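PDB 6XP8: TfuA domain-containing protein from Methanosarcina acetivorans, which takes part in peptide backbone thioamidation, probably as a partner of a YcaO enzyme. Local coordinates for residues Ile5-Gly8 / Asn9-His13; Glu195-Ile198 / Lys199-Asp202; Leu143-Glu146 / Lys147-Asn150. All coordinates share one frame; numbering follows the deposited sequence.

Contact 1: Ile5-Gly8 / Asn9-His13; sequences IFTG and NSISH
The imidazole of His13 turns its edge to Thr7, with the threonine carbonyl close to the ring plane, while the ring of Phe121 meets the imidazole with their planes at about 40°. His13 NE2 donates to Thr7 O at 3.0 Å. The bond is bent, with an angle of 145° at the hydrogen, and although Thr7 O lies near the ring plane, the nitrogen stands well above the plane of the carbonyl. A second, weak bond from the same nitrogen reaches Gln25 O on the neighbouring strand 23-25. Beside the ring, Thr7 CG2 slides past His13 CD2 at 4.1 Å. Chi1 of -164° sets the other threonine branch, OG1, toward Ile11, 3.6 Å from Ile11 CG2, where it is hydrogen-bonded to Asp48. Gly8 turns the chain with backbone angles that would jam a side chain against Thr7 O and set it tight on Asn9 N. Ser12 then caps helix 13-19 through Asp15 N. This is the loop at the carboxyl end of strand 3-6 in a five-stranded parallel sheet of order 2-1-3-4-5, as in flavodoxin-like folds. Its polar atoms are gathered chiefly on Asp48, whose carboxylate also takes Ser10 OG and Asn9 N. Donation to two carbonyl oxygens is consistent with a proton on His13 NE2, and it ties the start of the helix back to the end of the strand.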
loop_
_atom_site.group_PDB
_atom_site.type_symbol
_atom_site.label_atom_id
_atom_site.label_comp_id
_atom_site.label_asym_id
_atom_site.label_seq_id
_atom_site.Cartn_x
_atom_site.Cartn_y
_atom_site.Cartn_z
ATOM N N ILE A 5 1.927 4.214 -14.521
ATOM C CA ILE A 5 1.882 3.892 -13.082
ATOM C C ILE A 5 0.476 4.071 -12.529
ATOM O O ILE A 5 -0.126 5.136 -12.672
ATOM C CB ILE A 5 2.860 4.769 -12.246
ATOM C CG1 ILE A 5 4.276 4.790 -12.840
ATOM C CG2 ILE A 5 2.858 4.367 -10.770
ATOM C CD1 ILE A 5 5.013 3.473 -12.786
ATOM N N PHE A 6 -0.036 3.025 -11.886
ATOM C CA PHE A 6 -1.350 3.074 -11.255
ATOM C C PHE A 6 -1.174 3.347 -9.771
ATOM O O PHE A 6 -0.711 2.477 -9.026
ATOM C CB PHE A 6 -2.111 1.770 -11.505
ATOM C CG PHE A 6 -2.328 1.474 -12.965
ATOM C CD1 PHE A 6 -3.455 1.963 -13.625
ATOM C CD2 PHE A 6 -1.402 0.718 -13.686
ATOM C CE1 PHE A 6 -3.658 1.702 -14.977
ATOM C CE2 PHE A 6 -1.593 0.464 -15.041
ATOM C CZ PHE A 6 -2.729 0.950 -15.685
ATOM N N THR A 7 -1.519 4.568 -9.356
ATOM C CA THR A 7 -1.348 5.018 -7.965
ATOM C C THR A 7 -2.328 6.162 -7.626
ATOM O O THR A 7 -3.293 6.387 -8.366
ATOM C CB THR A 7 0.149 5.308 -7.608
ATOM O OG1 THR A 7 0.314 5.364 -6.185
ATOM C CG2 THR A 7 0.688 6.588 -8.251
ATOM N N GLY A 8 -2.100 6.854 -6.511
ATOM C CA GLY A 8 -2.999 7.906 -6.049
ATOM C C GLY A 8 -3.296 7.805 -4.570
ATOM O O GLY A 8 -3.485 8.832 -3.910
ATOM N N ASN A 9 -3.341 6.569 -4.060
ATOM C CA ASN A 9 -3.629 6.290 -2.647
ATOM C C ASN A 9 -2.357 6.301 -1.794
ATOM O O ASN A 9 -2.237 7.102 -0.871
ATOM C CB ASN A 9 -4.355 4.941 -2.473
ATOM C CG ASN A 9 -5.609 4.806 -3.331
ATOM O OD1 ASN A 9 -6.251 5.794 -3.725
ATOM N ND2 ASN A 9 -5.977 3.569 -3.605
ATOM N N SER A 10 -1.408 5.424 -2.119
ATOM C CA SER A 10 -0.178 5.254 -1.325
ATOM C C SER A 10 0.768 6.445 -1.489
ATOM O O SER A 10 1.533 6.785 -0.577
ATOM C CB SER A 10 0.524 3.955 -1.718
ATOM O OG SER A 10 -0.319 2.845 -1.462
ATOM N N ILE A 11 0.708 7.051 -2.670
ATOM C CA ILE A 11 1.363 8.320 -2.975
ATOM C C ILE A 11 0.474 9.031 -3.997
ATOM O O ILE A 11 -0.090 8.394 -4.894
ATOM C CB ILE A 11 2.830 8.131 -3.470
ATOM C CG1 ILE A 11 3.569 9.482 -3.519
ATOM C CG2 ILE A 11 2.892 7.380 -4.802
ATOM C CD1 ILE A 11 5.083 9.385 -3.545
ATOM N N SER A 12 0.334 10.343 -3.847
ATOM C CA SER A 12 -0.457 11.133 -4.784
ATOM C C SER A 12 0.253 11.253 -6.129
ATOM O O SER A 12 1.481 11.093 -6.212
ATOM C CB SER A 12 -0.755 12.517 -4.202
ATOM O OG SER A 12 0.427 13.292 -4.102
ATOM N N HIS A 13 -0.523 11.517 -7.179
ATOM C CA HIS A 13 0.026 11.779 -8.513
ATOM C C HIS A 13 0.975 12.978 -8.455
ATOM O O HIS A 13 2.034 12.954 -9.063
ATOM C CB HIS A 13 -1.095 12.031 -9.523
ATOM C CG HIS A 13 -1.874 10.805 -9.895
ATOM N ND1 HIS A 13 -2.669 10.750 -11.020
ATOM C CD2 HIS A 13 -1.974 9.589 -9.305
ATOM C CE1 HIS A 13 -3.234 9.559 -11.102
ATOM N NE2 HIS A 13 -2.826 8.834 -10.075
#

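Contact 2: Glu195-Ile198 / Lys199-Asp202; sequences EVDI and KRQD
Asp197 lays its carboxylate against the aliphatic base of Arg200, with Asp197 CG 3.4 Å from Arg200 CB. Its carboxylate carbon stands anti to the backbone N (chi1 -166°), which carries OD1 over the first turn of the helix, where it accepts from Arg200 N at 3.1 Å and an angle of 154°. The amide comes in from above the carboxylate plane, and Asn130 ND2 donates to the same oxygen, so two bonds grip the capping atom. The charged ends do not meet directly: Asp197 OD2 and Arg200 NH1 are 5.2 Å apart, joined by a water that donates to OD2 and accepts from NH1. The guanidinium finds its salt bridge with Asp15 instead, through NH2. Asp197 is thus the N-cap of helix 198-215 and also the centre of an inverse gamma turn, closed by a weak bond from Ile198 N to Val196 O. Helical bonding starts immediately, with Gln201 N on Asp197 O and Asp202 N on Ile198 O at 2.9 Å. Ile198 slants across Asp202, its CD1 3.9 Å from Asp202 OD1, while the Gln201 side chain crosses the isoleucine at about a right angle. Both carboxylate oxygens of Asp202 accept from the backbone, OD1 from Lys96 N and OD2 from Val97 N, at the start of helix 96-102. Helix 128-140 packs on the approach to the turn, through Thr134, Glu133 and Ala137 against Glu195 and Val196, and Lys199 reaches to Ser77, just beyond strand 71-74, and to Val112.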
loop_
_atom_site.group_PDB
_atom_site.type_symbol
_atom_site.label_atom_id
_atom_site.label_comp_id
_atom_site.label_asym_id
_atom_site.label_seq_id
_atom_site.Cartn_x
_atom_site.Cartn_y
_atom_site.Cartn_z
ATOM N N GLU A 195 4.229 9.018 11.865
ATOM C CA GLU A 195 3.747 7.781 11.239
ATOM C C GLU A 195 4.870 7.138 10.429
ATOM O O GLU A 195 5.630 7.838 9.739
ATOM C CB GLU A 195 2.534 8.043 10.338
ATOM C CG GLU A 195 1.903 6.763 9.791
ATOM C CD GLU A 195 0.768 6.986 8.806
ATOM O OE1 GLU A 195 0.670 8.078 8.204
ATOM O OE2 GLU A 195 -0.029 6.041 8.623
ATOM N N VAL A 196 4.985 5.818 10.552
ATOM C CA VAL A 196 5.830 5.018 9.671
ATOM C C VAL A 196 4.924 4.646 8.497
ATOM O O VAL A 196 4.153 3.677 8.565
ATOM C CB VAL A 196 6.408 3.769 10.376
ATOM C CG1 VAL A 196 7.363 3.014 9.455
ATOM C CG2 VAL A 196 7.116 4.149 11.675
ATOM N N ASP A 197 5.005 5.463 7.450
ATOM C CA ASP A 197 4.171 5.341 6.261
ATOM C C ASP A 197 4.851 4.379 5.291
ATOM O O ASP A 197 5.491 4.784 4.302
ATOM C CB ASP A 197 3.927 6.729 5.641
ATOM C CG ASP A 197 2.799 6.739 4.602
ATOM O OD1 ASP A 197 2.391 5.662 4.097
ATOM O OD2 ASP A 197 2.331 7.850 4.266
ATOM N N ILE A 198 4.712 3.095 5.600
ATOM C CA ILE A 198 5.377 2.045 4.832
ATOM C C ILE A 198 4.829 1.942 3.409
ATOM O O ILE A 198 5.581 1.637 2.484
ATOM C CB ILE A 198 5.411 0.681 5.578
ATOM C CG1 ILE A 198 6.398 -0.298 4.916
ATOM C CG2 ILE A 198 4.028 0.049 5.715
ATOM C CD1 ILE A 198 7.850 0.138 4.980
ATOM N N LYS A 199 3.536 2.218 3.240
ATOM C CA LYS A 199 2.932 2.243 1.903
ATOM C C LYS A 199 3.567 3.309 1.016
ATOM O O LYS A 199 3.883 3.030 -0.142
ATOM C CB LYS A 199 1.419 2.426 1.975
ATOM C CG LYS A 199 0.688 1.206 2.508
ATOM C CD LYS A 199 -0.790 1.294 2.162
ATOM C CE LYS A 199 -1.149 0.468 0.946
ATOM N NZ LYS A 199 -2.600 0.610 0.627
ATOM N N ARG A 200 3.783 4.505 1.568
ATOM C CA ARG A 200 4.417 5.596 0.820
ATOM C C ARG A 200 5.870 5.274 0.472
ATOM O O ARG A 200 6.317 5.530 -0.648
ATOM C CB ARG A 200 4.353 6.901 1.616
ATOM C CG ARG A 200 4.901 8.104 0.874
ATOM C CD ARG A 200 4.904 9.350 1.748
ATOM N NE ARG A 200 5.267 10.528 0.959
ATOM C CZ ARG A 200 4.411 11.244 0.233
ATOM N NH1 ARG A 200 3.120 10.923 0.195
ATOM N NH2 ARG A 200 4.849 12.292 -0.456
ATOM N N GLN A 201 6.603 4.706 1.430
ATOM C CA GLN A 201 8.015 4.385 1.215
ATOM C C GLN A 201 8.163 3.286 0.179
ATOM O O GLN A 201 9.038 3.360 -0.680
ATOM C CB GLN A 201 8.725 4.032 2.525
ATOM C CG GLN A 201 8.877 5.255 3.431
ATOM C CD GLN A 201 9.496 4.941 4.776
ATOM O OE1 GLN A 201 9.129 3.959 5.432
ATOM N NE2 GLN A 201 10.430 5.787 5.209
ATOM N N ASP A 202 7.278 2.292 0.247
ATOM C CA ASP A 202 7.266 1.235 -0.757
ATOM C C ASP A 202 6.874 1.761 -2.128
ATOM O O ASP A 202 7.446 1.324 -3.132
ATOM C CB ASP A 202 6.317 0.115 -0.354
ATOM C CG ASP A 202 6.927 -0.857 0.624
ATOM O OD1 ASP A 202 8.033 -0.609 1.173
ATOM O OD2 ASP A 202 6.272 -1.890 0.842
HETATM O O HOH W 1 1.424 9.206 2.056
#

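Contact 3: Leu143-Glu146 / Lys147-Asn150; sequences LVSE and KEHN
Ser145 and Glu148 exchange hydrogen bonds between side chain and backbone. Ser145 OG accepts from Glu148 N at 3.0 Å, and in return Glu148 OE1 takes the hydrogen of Ser145 N at 2.8 Å in a nearly straight bond of 174°. That amide approaches OE1 on its anti side, somewhat out of the carboxylate plane. The serine hydroxyl reaches the helix end because OG lies between the backbone N and the carbonyl carbon (chi1 72°). Two backbone bonds follow, from His149 N to Ser145 O and from Asn150 N to Glu146 O, both 2.9 Å. Together the reciprocal pair is a capping box, with Ser145 as N-cap of helix 146-157, which follows helix 128-140 after a short loop. Among charged groups, Glu148 OE1 also forms a salt bridge with Lys183 of helix 181-193, so one oxygen serves both cap and helix packing. Replacing Glu148 by alanine removes the carboxylate, which would probably leave Ser145 N without its acceptor and the Lys183 ammonium without this counter-charge. Between side chains, His149 ND1 donates to Asn150 OD1 at 2.9 Å, with the oxygen almost exactly in the ring plane, a bond that helps to hold the imidazole in its rotation. Nonpolar packing is carried by Val144, whose CG2 rests 3.9 Å from His149 CB and whose CB lies equally far from Glu148 CB. Val144 also reaches Leu139 and Leu187, and His149 rests on Leu135 and Lys136 of helix 128-140.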
loop_
_atom_site.group_PDB
_atom_site.type_symbol
_atom_site.label_atom_id
_atom_site.label_comp_id
_atom_site.label_asym_id
_atom_site.label_seq_id
_atom_site.Cartn_x
_atom_site.Cartn_y
_atom_site.Cartn_z
ATOM N N LEU A 143 6.126 4.691 24.247
ATOM C CA LEU A 143 4.812 5.316 24.355
ATOM C C LEU A 143 3.696 4.307 24.627
ATOM O O LEU A 143 2.605 4.692 25.047
ATOM C CB LEU A 143 4.511 6.159 23.108
ATOM C CG LEU A 143 5.424 7.378 22.909
ATOM C CD1 LEU A 143 5.434 7.797 21.456
ATOM C CD2 LEU A 143 5.047 8.547 23.812
ATOM N N VAL A 144 3.972 3.030 24.358
ATOM C CA VAL A 144 3.107 1.913 24.766
ATOM C C VAL A 144 3.930 0.784 25.400
ATOM O O VAL A 144 5.120 0.609 25.094
ATOM C CB VAL A 144 2.225 1.340 23.607
ATOM C CG1 VAL A 144 1.211 2.367 23.113
ATOM C CG2 VAL A 144 3.064 0.809 22.449
ATOM N N SER A 145 3.285 0.031 26.288
ATOM C CA SER A 145 3.807 -1.249 26.761
ATOM C C SER A 145 3.541 -2.316 25.704
ATOM O O SER A 145 2.791 -2.079 24.749
ATOM C CB SER A 145 3.110 -1.647 28.060
ATOM O OG SER A 145 1.770 -2.035 27.795
ATOM N N GLU A 146 4.129 -3.497 25.888
ATOM C CA GLU A 146 3.887 -4.619 24.989
ATOM C C GLU A 146 2.419 -5.062 25.022
ATOM O O GLU A 146 1.840 -5.351 23.970
ATOM C CB GLU A 146 4.829 -5.778 25.302
ATOM C CG GLU A 146 5.430 -6.408 24.057
ATOM C CD GLU A 146 6.734 -7.136 24.332
ATOM O OE1 GLU A 146 7.732 -6.853 23.631
ATOM O OE2 GLU A 146 6.764 -7.984 25.247
ATOM N N LYS A 147 1.823 -5.073 26.218
ATOM C CA LYS A 147 0.402 -5.402 26.399
ATOM C C LYS A 147 -0.494 -4.418 25.632
ATOM O O LYS A 147 -1.437 -4.839 24.954
ATOM C CB LYS A 147 0.027 -5.436 27.892
ATOM C CG LYS A 147 -1.362 -5.997 28.197
ATOM C CD LYS A 147 -1.664 -5.956 29.692
ATOM C CE LYS A 147 -3.133 -6.241 29.996
ATOM N NZ LYS A 147 -3.467 -7.695 29.956
ATOM N N GLU A 148 -0.177 -3.123 25.744
ATOM C CA GLU A 148 -0.911 -2.048 25.063
ATOM C C GLU A 148 -0.750 -2.114 23.546
ATOM O O GLU A 148 -1.728 -1.949 22.812
ATOM C CB GLU A 148 -0.470 -0.676 25.583
ATOM C CG GLU A 148 -1.016 -0.345 26.965
ATOM C CD GLU A 148 -0.227 0.733 27.694
ATOM O OE1 GLU A 148 0.878 1.117 27.247
ATOM O OE2 GLU A 148 -0.724 1.201 28.734
ATOM N N HIS A 149 0.481 -2.353 23.093
ATOM C CA HIS A 149 0.777 -2.592 21.677
ATOM C C HIS A 149 -0.081 -3.724 21.124
ATOM O O HIS A 149 -0.770 -3.545 20.117
ATOM C CB HIS A 149 2.264 -2.912 21.477
ATOM C CG HIS A 149 2.597 -3.403 20.102
ATOM N ND1 HIS A 149 2.493 -4.728 19.737
ATOM C CD2 HIS A 149 3.023 -2.742 19.000
ATOM C CE1 HIS A 149 2.838 -4.864 18.470
ATOM N NE2 HIS A 149 3.171 -3.675 18.002
ATOM N N ASN A 150 -0.032 -4.879 21.791
ATOM C CA ASN A 150 -0.754 -6.074 21.343
ATOM C C ASN A 150 -2.270 -5.891 21.350
ATOM O O ASN A 150 -2.951 -6.349 20.424
ATOM C CB ASN A 150 -0.356 -7.296 22.178
ATOM C CG ASN A 150 1.116 -7.668 22.029
ATOM O OD1 ASN A 150 1.845 -7.120 21.198
ATOM N ND2 ASN A 150 1.558 -8.613 22.853
#

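Overall arrangement
Contacts 1 and 2 adjoin, with centres about 13 Å apart. Ser10 OG lies 3.5 Å from Lys199 CE and Ser10 O lies 3.6 Å from Arg200 CB, so the loop after strand 3-6 rests on the first turn of helix 198-215; Ile11 CG1, packed 4.0 Å from Arg200 NH1, extends this join. Contact 3 stands apart, its centre about 21 Å from that of contact 2 and about 32 Å from that of contact 1, across the centre of the chain from the latter. Helices 128-140 and 181-193 span the interval: the first touches both contacts 2 and 3, and the second packs on contact 3 and runs into the loop of contact 2.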